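Local coordinates for O-methyltransferase (Burkholderia thailandensis, PDB 3MCZ), which probably transfers methyl groups from S-adenosylmethionine to hydroxyl groups of a substrate not yet identified, and forms a dimer, at residues A[45-59]-A[91-105]. Residues are numbered along the deposited sequence; the frame is centred on the assembly and turned at random.
Sequences VADKLFDLTQTGRTP and DAFRNTALTERYLTT
With CG of Asn-95 anti to its carbonyl carbon (chi1 -66°) and OG1 of Thr-53 turned between its own backbone N and carbonyl carbon (chi1 51°), the amide and the hydroxyl meet across the two segments: Thr-53 OG1 donates to Asn-95 OD1 at 2.6 Å. The other end of the amide is gripped twice. Asn-95 ND2 gives one hydrogen to Phe-50 O, 2.7 Å away, in the carbonyl plane and on a lone pair, and the second to Glu-100 OE1; both acceptors lie close to the amide plane, which fixes its rotation. The Glu-100 carboxylate also takes a bond from Gln-54 NE2, which meets OE2 from above the carboxylate plane at 3.0 Å. Asp-51 holds Thr-105 chiefly through OD1, which accepts Thr-105 N on its syn lone pair (3.0 Å); the Thr-105 hydroxyl also faces OD2, at a separation so short that its exact length is doubtful. A water bridges Asp-51 OD1 and Leu-103 O. Beside these polar groups, Thr-99 CG2 presses on Phe-50 CD1 at 3.4 Å, while Leu-103 lies alongside the ring, its CD1 3.9 Å from Phe-50 CE2. Farther along, Arg-57 and Phe-93 form a single antiparallel hydrogen-bonded bridge, with Phe-93 N 2.7 Å from Arg-57 O. The bridge lays 56-58 against strand 92-95, which pairs with strand 86-89 in a beta hairpin, as in the wing of a winged-helix dimerisation domain. Helix 70-82 packs against Phe-93 and Pro-59, and Leu-28 of the second subunit packs on Leu-103.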
ATOM      1  N   VAL A  45     -11.221   0.277  10.051  1.00 12.73           N
ATOM      2  CA  VAL A  45     -10.835   0.874  11.322  1.00 13.92           C
ATOM      3  C   VAL A  45     -11.547   2.218  11.516  1.00 14.74           C
ATOM      4  O   VAL A  45     -12.101   2.461  12.612  1.00 14.73           O
ATOM      5  CB  VAL A  45      -9.311   1.023  11.423  1.00 12.69           C
ATOM      6  CG1 VAL A  45      -8.898   1.865  12.647  1.00 13.85           C
ATOM      7  CG2 VAL A  45      -8.664  -0.357  11.536  1.00 14.05           C
ATOM      8  N   ALA A  46     -11.564   3.050  10.460  1.00 15.89           N
ATOM      9  CA  ALA A  46     -12.153   4.414  10.525  1.00 16.40           C
ATOM     10  C   ALA A  46     -13.628   4.408  10.804  1.00 17.54           C
ATOM     11  O   ALA A  46     -14.127   5.254  11.563  1.00 16.71           O
ATOM     12  CB  ALA A  46     -11.902   5.198   9.250  1.00 16.96           C
ATOM     13  N   ASP A  47     -14.345   3.479  10.168  1.00 17.50           N
ATOM     14  CA  ASP A  47     -15.784   3.365  10.341  1.00 18.26           C
ATOM     15  C   ASP A  47     -16.118   2.471  11.546  1.00 17.53           C
ATOM     16  O   ASP A  47     -17.285   2.212  11.812  1.00 16.71           O
ATOM     17  CB  ASP A  47     -16.425   2.796   9.056  1.00 19.35           C
ATOM     18  CG  ASP A  47     -17.609   3.647   8.541  1.00 24.19           C
ATOM     19  OD1 ASP A  47     -17.947   4.675   9.176  1.00 32.82           O
ATOM     20  OD2 ASP A  47     -18.217   3.293   7.501  1.00 28.44           O
ATOM     21  N   LYS A  48     -15.100   2.014  12.277  1.00 16.56           N
ATOM     22  CA  LYS A  48     -15.275   1.155  13.463  1.00 16.89           C
ATOM     23  C   LYS A  48     -16.156  -0.089  13.177  1.00 15.36           C
ATOM     24  O   LYS A  48     -17.034  -0.450  13.973  1.00 14.57           O
ATOM     25  CB  LYS A  48     -15.835   1.947  14.664  1.00 16.58           C
ATOM     26  CG  LYS A  48     -15.000   3.169  15.037  1.00 20.62           C
ATOM     27  CD  LYS A  48     -15.674   4.013  16.134  1.00 24.49           C
ATOM     28  CE  LYS A  48     -14.752   5.176  16.544  1.00 27.20           C
ATOM     29  NZ  LYS A  48     -14.642   6.213  15.459  1.00 29.27           N
ATOM     30  N   LEU A  49     -15.929  -0.724  12.038  1.00 14.44           N
ATOM     31  CA  LEU A  49     -16.712  -1.893  11.649  0.50 14.69           C
ATOM     32  C   LEU A  49     -16.534  -3.031  12.647  1.00 14.35           C
ATOM     33  O   LEU A  49     -17.471  -3.766  12.959  1.00 14.82           O
ATOM     34  CB  LEU A  49     -16.278  -2.350  10.248  0.50 14.67           C
ATOM     35  CG  LEU A  49     -16.949  -3.594   9.678  0.50 15.09           C
ATOM     36  CD1 LEU A  49     -18.448  -3.386   9.485  0.50 15.06           C
ATOM     37  CD2 LEU A  49     -16.283  -3.984   8.350  0.50 16.45           C
ATOM     38  N   PHE A  50     -15.322  -3.172  13.166  1.00 14.57           N
ATOM     39  CA  PHE A  50     -14.994  -4.317  14.028  1.00 15.17           C
ATOM     40  C   PHE A  50     -15.607  -4.260  15.435  1.00 15.73           C
ATOM     41  O   PHE A  50     -15.639  -5.273  16.156  1.00 15.09           O
ATOM     42  CB  PHE A  50     -13.485  -4.499  14.113  1.00 14.94           C
ATOM     43  CG  PHE A  50     -12.836  -4.710  12.787  1.00 16.72           C
ATOM     44  CD1 PHE A  50     -13.170  -5.794  12.001  1.00 17.22           C
ATOM     45  CD2 PHE A  50     -11.874  -3.803  12.305  1.00 18.67           C
ATOM     46  CE1 PHE A  50     -12.541  -5.988  10.767  1.00 18.95           C
ATOM     47  CE2 PHE A  50     -11.252  -3.994  11.080  1.00 18.43           C
ATOM     48  CZ  PHE A  50     -11.591  -5.090  10.307  1.00 18.22           C
ATOM     49  N   ASP A  51     -16.093  -3.084  15.815  1.00 16.46           N
ATOM     50  CA  ASP A  51     -16.848  -2.936  17.042  1.00 17.28           C
ATOM     51  C   ASP A  51     -18.206  -3.609  16.873  1.00 17.74           C
ATOM     52  O   ASP A  51     -18.725  -4.191  17.826  1.00 17.72           O
ATOM     53  CB  ASP A  51     -17.024  -1.454  17.404  1.00 17.96           C
ATOM     54  CG  ASP A  51     -15.795  -0.866  18.089  1.00 19.69           C
ATOM     55  OD1 ASP A  51     -14.667  -1.351  17.856  1.00 23.80           O
ATOM     56  OD2 ASP A  51     -15.959   0.081  18.887  1.00 25.60           O
ATOM     57  N   LEU A  52     -18.793  -3.518  15.677  1.00 17.27           N
ATOM     58  CA  LEU A  52     -20.084  -4.183  15.403  1.00 17.09           C
ATOM     59  C   LEU A  52     -19.943  -5.702  15.388  1.00 16.93           C
ATOM     60  O   LEU A  52     -20.804  -6.424  15.908  1.00 16.83           O
ATOM     61  CB  LEU A  52     -20.692  -3.710  14.077  1.00 17.52           C
ATOM     62  CG  LEU A  52     -22.138  -4.159  13.806  1.00 17.77           C
ATOM     63  CD1 LEU A  52     -23.149  -3.487  14.761  1.00 15.30           C
ATOM     64  CD2 LEU A  52     -22.512  -3.901  12.348  1.00 19.13           C
ATOM     65  N   THR A  53     -18.842  -6.186  14.811  1.00 16.82           N
ATOM     66  CA  THR A  53     -18.611  -7.610  14.639  1.00 16.93           C
ATOM     67  C   THR A  53     -17.926  -8.272  15.852  1.00 17.80           C
ATOM     68  O   THR A  53     -17.426  -9.381  15.741  1.00 16.90           O
ATOM     69  CB  THR A  53     -17.804  -7.879  13.313  1.00 17.23           C
ATOM     70  OG1 THR A  53     -16.627  -7.061  13.269  1.00 16.68           O
ATOM     71  CG2 THR A  53     -18.650  -7.550  12.093  1.00 16.33           C
ATOM     72  N   GLN A  54     -17.931  -7.614  17.014  1.00 19.45           N
ATOM     73  CA  GLN A  54     -17.535  -8.274  18.277  1.00 20.73           C
ATOM     74  C   GLN A  54     -18.460  -9.451  18.570  1.00 21.18           C
ATOM     75  O   GLN A  54     -18.072 -10.426  19.226  1.00 21.38           O
ATOM     76  CB  GLN A  54     -17.557  -7.299  19.448  1.00 21.47           C
ATOM     77  CG  GLN A  54     -16.311  -6.394  19.516  1.00 23.35           C
ATOM     78  CD  GLN A  54     -16.323  -5.511  20.758  1.00 26.64           C
ATOM     79  OE1 GLN A  54     -17.235  -4.691  20.938  1.00 29.12           O
ATOM     80  NE2 GLN A  54     -15.319  -5.686  21.630  1.00 27.12           N
ATOM     81  N   THR A  55     -19.682  -9.363  18.074  1.00 20.82           N
ATOM     82  CA  THR A  55     -20.527 -10.538  17.999  1.00 21.33           C
ATOM     83  C   THR A  55     -20.945 -10.791  16.543  1.00 20.84           C
ATOM     84  O   THR A  55     -20.839  -9.906  15.691  1.00 21.42           O
ATOM     85  CB  THR A  55     -21.712 -10.429  18.967  1.00 21.50           C
ATOM     86  OG1 THR A  55     -22.421 -11.665  18.956  1.00 24.32           O
ATOM     87  CG2 THR A  55     -22.637  -9.265  18.602  1.00 21.43           C
ATOM     88  N   GLY A  56     -21.360 -12.012  16.258  1.00 19.69           N
ATOM     89  CA  GLY A  56     -21.639 -12.408  14.890  1.00 19.16           C
ATOM     90  C   GLY A  56     -22.703 -11.553  14.213  1.00 18.11           C
ATOM     91  O   GLY A  56     -23.766 -11.303  14.779  1.00 17.69           O
ATOM     92  N   ARG A  57     -22.428 -11.117  12.986  1.00 16.49           N
ATOM     93  CA  ARG A  57     -23.400 -10.369  12.212  1.00 16.58           C
ATOM     94  C   ARG A  57     -23.492 -10.887  10.782  1.00 16.21           C
ATOM     95  O   ARG A  57     -22.454 -11.201  10.157  1.00 15.94           O
ATOM     96  CB  ARG A  57     -23.024  -8.890  12.140  1.00 16.64           C
ATOM     97  CG  ARG A  57     -22.676  -8.252  13.448  1.00 19.05           C
ATOM     98  CD  ARG A  57     -23.886  -8.019  14.349  1.00 20.45           C
ATOM     99  NE  ARG A  57     -23.455  -7.221  15.495  1.00 22.72           N
ATOM    100  CZ  ARG A  57     -24.247  -6.731  16.446  1.00 25.61           C
ATOM    101  NH1 ARG A  57     -23.708  -6.034  17.438  1.00 26.37           N
ATOM    102  NH2 ARG A  57     -25.560  -6.940  16.434  1.00 25.16           N
ATOM    103  N   THR A  58     -24.711 -10.891  10.241  1.00 15.04           N
ATOM    104  CA  THR A  58     -24.927 -11.165   8.807  1.00 14.85           C
ATOM    105  C   THR A  58     -24.657  -9.902   7.996  1.00 14.73           C
ATOM    106  O   THR A  58     -24.674  -8.803   8.548  1.00 13.98           O
ATOM    107  CB  THR A  58     -26.372 -11.598   8.491  1.00 14.24           C
ATOM    108  OG1 THR A  58     -27.290 -10.518   8.769  1.00 13.26           O
ATOM    109  CG2 THR A  58     -26.746 -12.832   9.282  1.00 16.73           C
ATOM    110  N   PRO A  59     -24.410 -10.052   6.683  1.00 14.92           N
ATOM    111  CA  PRO A  59     -24.291  -8.846   5.843  1.00 14.66           C
ATOM    112  C   PRO A  59     -25.526  -7.944   5.891  1.00 14.77           C
ATOM    113  O   PRO A  59     -25.372  -6.722   5.892  1.00 14.14           O
ATOM    114  CB  PRO A  59     -24.061  -9.398   4.436  1.00 14.68           C
ATOM    115  CG  PRO A  59     -23.489 -10.761   4.642  1.00 14.78           C
ATOM    116  CD  PRO A  59     -24.065 -11.282   5.946  1.00 14.92           C
ATOM    117  N   ASP A  91     -23.846 -17.910   7.872  1.00 23.21           N
ATOM    118  CA  ASP A  91     -23.930 -16.629   7.162  1.00 23.37           C
ATOM    119  C   ASP A  91     -23.459 -15.430   8.000  1.00 21.58           C
ATOM    120  O   ASP A  91     -23.597 -14.304   7.562  1.00 20.56           O
ATOM    121  CB  ASP A  91     -25.359 -16.373   6.702  1.00 24.20           C
ATOM    122  CG  ASP A  91     -25.815 -17.349   5.626  1.00 27.99           C
ATOM    123  OD1 ASP A  91     -24.961 -17.851   4.862  1.00 32.82           O
ATOM    124  OD2 ASP A  91     -27.038 -17.604   5.536  1.00 33.08           O
ATOM    125  N   ALA A  92     -22.911 -15.679   9.191  1.00 20.41           N
ATOM    126  CA  ALA A  92     -22.514 -14.612  10.106  1.00 19.35           C
ATOM    127  C   ALA A  92     -20.992 -14.402  10.137  1.00 18.32           C
ATOM    128  O   ALA A  92     -20.208 -15.347   9.956  1.00 19.02           O
ATOM    129  CB  ALA A  92     -23.054 -14.912  11.532  1.00 19.05           C
ATOM    130  N   PHE A  93     -20.592 -13.164  10.386  1.00 16.20           N
ATOM    131  CA  PHE A  93     -19.199 -12.779  10.479  1.00 15.25           C
ATOM    132  C   PHE A  93     -18.930 -12.213  11.851  1.00 15.29           C
ATOM    133  O   PHE A  93     -19.685 -11.357  12.332  1.00 14.29           O
ATOM    134  CB  PHE A  93     -18.883 -11.690   9.447  1.00 15.05           C
ATOM    135  CG  PHE A  93     -18.952 -12.159   8.021  1.00 13.24           C
ATOM    136  CD1 PHE A  93     -20.155 -12.150   7.339  1.00 13.94           C
ATOM    137  CD2 PHE A  93     -17.809 -12.600   7.350  1.00 12.46           C
ATOM    138  CE1 PHE A  93     -20.228 -12.583   6.014  1.00 13.99           C
ATOM    139  CE2 PHE A  93     -17.891 -13.010   6.012  1.00 11.78           C
ATOM    140  CZ  PHE A  93     -19.106 -13.009   5.367  1.00 13.33           C
ATOM    141  N   ARG A  94     -17.834 -12.678  12.442  1.00 15.51           N
ATOM    142  CA  ARG A  94     -17.398 -12.219  13.751  0.50 15.77           C
ATOM    143  C   ARG A  94     -15.882 -12.049  13.748  1.00 15.55           C
ATOM    144  O   ARG A  94     -15.170 -12.658  12.943  1.00 15.61           O
ATOM    145  CB  ARG A  94     -17.849 -13.189  14.854  0.50 15.82           C
ATOM    146  CG  ARG A  94     -17.107 -14.516  14.892  0.50 17.20           C
ATOM    147  CD  ARG A  94     -17.564 -15.387  16.072  0.50 20.54           C
ATOM    148  NE  ARG A  94     -16.767 -16.607  16.148  0.50 22.12           N
ATOM    149  CZ  ARG A  94     -16.905 -17.626  15.310  0.50 23.22           C
ATOM    150  NH1 ARG A  94     -17.817 -17.567  14.346  0.50 24.19           N
ATOM    151  NH2 ARG A  94     -16.141 -18.703  15.432  0.50 23.38           N
ATOM    152  N   ASN A  95     -15.397 -11.190  14.637  1.00 15.06           N
ATOM    153  CA  ASN A  95     -13.976 -10.903  14.757  1.00 14.26           C
ATOM    154  C   ASN A  95     -13.133 -12.104  15.094  1.00 14.66           C
ATOM    155  O   ASN A  95     -13.478 -12.902  15.959  1.00 14.83           O
ATOM    156  CB  ASN A  95     -13.724  -9.875  15.853  1.00 14.40           C
ATOM    157  CG  ASN A  95     -14.298  -8.529  15.526  1.00 13.36           C
ATOM    158  OD1 ASN A  95     -14.583  -8.241  14.371  1.00 14.16           O
ATOM    159  ND2 ASN A  95     -14.445  -7.685  16.540  1.00 13.78           N
ATOM    160  N   THR A  96     -11.975 -12.176  14.458  1.00 14.38           N
ATOM    161  CA  THR A  96     -10.950 -13.124  14.857  1.00 15.34           C
ATOM    162  C   THR A  96     -10.233 -12.616  16.111  1.00 15.54           C
ATOM    163  O   THR A  96     -10.436 -11.473  16.529  1.00 14.87           O
ATOM    164  CB  THR A  96      -9.916 -13.297  13.776  1.00 15.16           C
ATOM    165  OG1 THR A  96      -9.364 -12.009  13.459  1.00 15.16           O
ATOM    166  CG2 THR A  96     -10.578 -13.917  12.544  1.00 15.72           C
ATOM    167  N   ALA A  97      -9.395 -13.480  16.688  1.00 15.42           N
ATOM    168  CA  ALA A  97      -8.634 -13.140  17.886  1.00 16.01           C
ATOM    169  C   ALA A  97      -7.794 -11.880  17.665  1.00 16.05           C
ATOM    170  O   ALA A  97      -7.826 -10.952  18.457  1.00 15.87           O
ATOM    171  CB  ALA A  97      -7.763 -14.329  18.332  1.00 15.62           C
ATOM    172  N   LEU A  98      -7.064 -11.838  16.557  1.00 16.26           N
ATOM    173  CA  LEU A  98      -6.249 -10.662  16.212  1.00 15.61           C
ATOM    174  C   LEU A  98      -7.093  -9.375  16.172  1.00 15.05           C
ATOM    175  O   LEU A  98      -6.752  -8.358  16.770  1.00 14.52           O
ATOM    176  CB  LEU A  98      -5.620 -10.887  14.829  1.00 15.42           C
ATOM    177  CG  LEU A  98      -4.644  -9.833  14.309  1.00 17.91           C
ATOM    178  CD1 LEU A  98      -3.368  -9.869  15.136  1.00 19.01           C
ATOM    179  CD2 LEU A  98      -4.375 -10.064  12.829  1.00 17.95           C
ATOM    180  N   THR A  99      -8.198  -9.426  15.452  1.00 14.53           N
ATOM    181  CA  THR A  99      -9.084  -8.280  15.351  1.00 14.87           C
ATOM    182  C   THR A  99      -9.627  -7.875  16.713  1.00 14.69           C
ATOM    183  O   THR A  99      -9.637  -6.710  17.065  1.00 14.09           O
ATOM    184  CB  THR A  99     -10.246  -8.602  14.406  1.00 15.72           C
ATOM    185  OG1 THR A  99      -9.688  -8.934  13.133  1.00 16.57           O
ATOM    186  CG2 THR A  99     -11.226  -7.409  14.287  1.00 15.36           C
ATOM    187  N   GLU A 100     -10.060  -8.847  17.506  1.00 14.69           N
ATOM    188  CA  GLU A 100     -10.650  -8.510  18.783  1.00 14.91           C
ATOM    189  C   GLU A 100      -9.610  -7.781  19.657  1.00 14.39           C
ATOM    190  O   GLU A 100      -9.915  -6.761  20.285  1.00 13.92           O
ATOM    191  CB  GLU A 100     -11.190  -9.770  19.463  1.00 15.29           C
ATOM    192  CG  GLU A 100     -12.060  -9.457  20.681  1.00 19.51           C
ATOM    193  CD  GLU A 100     -13.442  -8.908  20.342  1.00 23.26           C
ATOM    194  OE1 GLU A 100     -13.892  -8.988  19.170  1.00 22.12           O
ATOM    195  OE2 GLU A 100     -14.095  -8.405  21.291  1.00 27.49           O
ATOM    196  N   ARG A 101      -8.379  -8.278  19.654  1.00 13.07           N
ATOM    197  CA  ARG A 101      -7.361  -7.722  20.505  1.00 13.76           C
ATOM    198  C   ARG A 101      -6.881  -6.338  20.061  1.00 13.33           C
ATOM    199  O   ARG A 101      -6.648  -5.477  20.885  1.00 13.98           O
ATOM    200  CB  ARG A 101      -6.168  -8.676  20.601  1.00 13.46           C
ATOM    201  CG  ARG A 101      -5.025  -8.127  21.439  1.00 15.63           C
ATOM    202  CD  ARG A 101      -4.047  -9.205  21.801  1.00 18.05           C
ATOM    203  NE  ARG A 101      -3.117  -8.728  22.810  1.00 20.36           N
ATOM    204  CZ  ARG A 101      -2.043  -9.391  23.229  1.00 22.87           C
ATOM    205  NH1 ARG A 101      -1.739 -10.592  22.745  1.00 23.95           N
ATOM    206  NH2 ARG A 101      -1.277  -8.844  24.150  1.00 24.49           N
ATOM    207  N   TYR A 102      -6.684  -6.132  18.771  1.00 12.94           N
ATOM    208  CA  TYR A 102      -5.983  -4.915  18.302  1.00 13.63           C
ATOM    209  C   TYR A 102      -6.842  -3.926  17.550  1.00 14.07           C
ATOM    210  O   TYR A 102      -6.438  -2.789  17.334  1.00 14.29           O
ATOM    211  CB  TYR A 102      -4.774  -5.302  17.451  1.00 13.49           C
ATOM    212  CG  TYR A 102      -3.753  -6.156  18.171  1.00 13.40           C
ATOM    213  CD1 TYR A 102      -2.916  -5.620  19.145  1.00 14.86           C
ATOM    214  CD2 TYR A 102      -3.625  -7.500  17.877  1.00 15.50           C
ATOM    215  CE1 TYR A 102      -1.966  -6.422  19.819  1.00 16.50           C
ATOM    216  CE2 TYR A 102      -2.684  -8.314  18.540  1.00 16.10           C
ATOM    217  CZ  TYR A 102      -1.856  -7.767  19.491  1.00 17.17           C
ATOM    218  OH  TYR A 102      -0.945  -8.586  20.128  1.00 19.69           O
ATOM    219  N   LEU A 103      -8.032  -4.336  17.121  1.00 14.63           N
ATOM    220  CA  LEU A 103      -8.828  -3.497  16.218  1.00 14.51           C
ATOM    221  C   LEU A 103     -10.214  -3.145  16.765  1.00 15.01           C
ATOM    222  O   LEU A 103     -11.052  -2.603  16.039  1.00 15.77           O
ATOM    223  CB  LEU A 103      -8.955  -4.190  14.861  1.00 13.96           C
ATOM    224  CG  LEU A 103      -7.653  -4.417  14.077  1.00 15.23           C
ATOM    225  CD1 LEU A 103      -7.966  -5.192  12.760  1.00 15.63           C
ATOM    226  CD2 LEU A 103      -6.928  -3.081  13.837  1.00 12.41           C
ATOM    227  N   THR A 104     -10.461  -3.455  18.040  1.00 15.91           N
ATOM    228  CA  THR A 104     -11.682  -3.057  18.715  1.00 16.04           C
ATOM    229  C   THR A 104     -11.385  -1.859  19.629  1.00 17.13           C
ATOM    230  O   THR A 104     -10.400  -1.875  20.378  1.00 16.23           O
ATOM    231  CB  THR A 104     -12.299  -4.224  19.543  1.00 16.89           C
ATOM    232  OG1 THR A 104     -11.344  -4.757  20.477  1.00 15.23           O
ATOM    233  CG2 THR A 104     -12.784  -5.326  18.598  1.00 14.51           C
ATOM    234  N   THR A 105     -12.236  -0.834  19.573  1.00 17.52           N
ATOM    235  CA  THR A 105     -11.962   0.430  20.265  1.00 18.89           C
ATOM    236  C   THR A 105     -11.862   0.275  21.803  1.00 20.11           C
ATOM    237  O   THR A 105     -11.191   1.055  22.473  1.00 20.97           O
ATOM    238  CB  THR A 105     -13.058   1.480  19.968  1.00 19.32           C
ATOM    239  OG1 THR A 105     -14.293   1.002  20.485  1.00 20.80           O
ATOM    240  CG2 THR A 105     -13.217   1.723  18.490  1.00 17.24           C
TER
HETATM  241  O   HOH W   1     -13.168  -1.119  15.501  1.00 20.08           O